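Local coordinates for protein Bcl-2 homolog (Gene 16?) (Murid herpesvirus 4, PDB 4MI8) that protects infected cells from apoptosis and blocks host starvation-induced autophagy through its interaction with Beclin 1, helping the virus establish latency and persist, at residues 58-61 with 62-65. Numbering follows the deposited sequence.
Sequences RADY and GPAL. With SO4 (sulfate ion), chain E.
The Tyr-61 ring meets Leu-65 obliquely: methyl CD2 of Leu-65 lies 3.9 Å from ring atom CG of Tyr-61, alongside the base of the ring. Tyr-61 CB and Leu-65 CD2 are modelled 3.2 Å apart, too short to be taken at face value; the contact is apolar. Further out, Tyr-53 meets the Tyr-61 ring edge-to-face, and Asp-94 OD2 hydrogen-bonds its OH. The Arg-58 guanidinium has sulfate O4 standing obliquely off it, 4.5 Å from CZ of Arg-58, too far for a bond. At the Asp-60 carboxylate, the N-H of Gly-62 reaches OD1 from over the group. Gly-62 N donates to Asp-60 OD1 at 2.6 Å, a short bond lying 49° out of the carboxylate plane. With chi1 at 76°, the Asp-60 CG sits between the backbone N and the carbonyl carbon, which brings OD1 round to this N-H. This closes an Asx turn. Past the Asx turn, Tyr-61 O accepts two bonds. Leu-65 N, at 3.2 Å from Tyr-61 O, approaches nearly along the C=O axis. Ala-64 N, at 3.1 Å from Tyr-61 O, comes from above the carbonyl plane. Upstream, the sulfate, probably from the crystallisation liquor, takes nearly straight bonds from two successive amides. Its O2 is 2.7 Å from Ala-59 N, and its O3 accepts from Arg-58 N. It also hydrogen-bonds the bound peptide.

The segment lies in the loop between helix 33-56 and helix 68-81. This loop forms part of the BH3-binding groove. Fixed by Asp-60 at its start and by the shared Tyr-61 carbonyl, the turn places Tyr-61 and Leu-65 against apolar side chains of the bound Beclin 1 BH3 peptide, while the amides before it would probably favour an anion.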
loop_
_atom_site.group_PDB
_atom_site.type_symbol
_atom_site.label_atom_id
_atom_site.label_comp_id
_atom_site.label_asym_id
_atom_site.label_seq_id
_atom_site.Cartn_x
_atom_site.Cartn_y
_atom_site.Cartn_z
ATOM N N ARG A 58 -2.767 15.115 12.822
ATOM C CA ARG A 58 -3.649 16.001 12.100
ATOM C C ARG A 58 -3.324 16.114 10.607
ATOM O O ARG A 58 -4.236 16.096 9.787
ATOM C CB ARG A 58 -3.697 17.381 12.773
ATOM C CG ARG A 58 -5.100 17.937 12.755
ATOM C CD ARG A 58 -5.406 18.754 14.000
ATOM N NE ARG A 58 -4.450 19.857 14.219
ATOM C CZ ARG A 58 -4.265 20.914 13.411
ATOM N NH1 ARG A 58 -4.956 21.058 12.273
ATOM N NH2 ARG A 58 -3.362 21.838 13.748
ATOM N N ALA A 59 -2.059 16.259 10.231
ATOM C CA ALA A 59 -1.757 16.325 8.812
ATOM C C ALA A 59 -1.877 14.966 8.157
ATOM O O ALA A 59 -1.647 13.919 8.776
ATOM C CB ALA A 59 -0.391 16.930 8.530
ATOM N N ASP A 60 -2.241 15.022 6.881
ATOM C CA ASP A 60 -2.315 13.876 6.039
ATOM C C ASP A 60 -0.938 13.654 5.431
ATOM O O ASP A 60 0.024 14.344 5.768
ATOM C CB ASP A 60 -3.452 14.053 5.038
ATOM C CG ASP A 60 -3.132 15.013 3.908
ATOM O OD1 ASP A 60 -1.965 15.397 3.635
ATOM O OD2 ASP A 60 -4.108 15.335 3.210
ATOM N N TYR A 61 -0.840 12.636 4.596
ATOM C CA TYR A 61 0.460 12.227 4.027
ATOM C C TYR A 61 0.936 13.197 2.926
ATOM O O TYR A 61 2.068 13.098 2.432
ATOM C CB TYR A 61 0.288 10.876 3.304
ATOM C CG TYR A 61 -0.181 9.682 4.113
ATOM C CD1 TYR A 61 -0.082 9.665 5.529
ATOM C CD2 TYR A 61 -0.682 8.526 3.459
ATOM C CE1 TYR A 61 -0.448 8.545 6.264
ATOM C CE2 TYR A 61 -1.070 7.407 4.196
ATOM C CZ TYR A 61 -0.965 7.415 5.585
ATOM O OH TYR A 61 -1.355 6.311 6.335
ATOM N N GLY A 62 0.031 14.079 2.507
ATOM C CA GLY A 62 0.199 14.903 1.324
ATOM C C GLY A 62 1.274 15.958 1.293
ATOM O O GLY A 62 1.516 16.519 0.251
ATOM N N PRO A 63 1.890 16.299 2.432
ATOM C CA PRO A 63 3.080 17.114 2.199
ATOM C C PRO A 63 4.380 16.323 1.958
ATOM O O PRO A 63 5.291 16.881 1.392
ATOM C CB PRO A 63 3.166 17.980 3.462
ATOM C CG PRO A 63 1.776 18.014 4.007
ATOM C CD PRO A 63 1.290 16.603 3.742
ATOM N N ALA A 64 4.481 15.054 2.347
ATOM C CA ALA A 64 5.686 14.264 2.027
ATOM C C ALA A 64 5.611 13.559 0.643
ATOM O O ALA A 64 6.598 13.451 -0.087
ATOM C CB ALA A 64 5.964 13.268 3.146
ATOM N N LEU A 65 4.407 13.114 0.292
ATOM C CA LEU A 65 4.125 12.284 -0.867
ATOM C C LEU A 65 3.862 13.068 -2.150
ATOM O O LEU A 65 3.813 12.483 -3.224
ATOM C CB LEU A 65 2.874 11.451 -0.596
ATOM C CG LEU A 65 2.986 9.979 -0.228
ATOM C CD1 LEU A 65 4.351 9.546 0.293
ATOM C CD2 LEU A 65 1.881 9.749 0.765
HETATM S S SO4 E . 0.143 17.219 12.965
HETATM O O1 SO4 E . 1.577 17.405 13.252
HETATM O O2 SO4 E . 0.149 16.296 11.806
HETATM O O3 SO4 E . -0.599 16.647 14.123
HETATM O O4 SO4 E . -0.545 18.464 12.602
#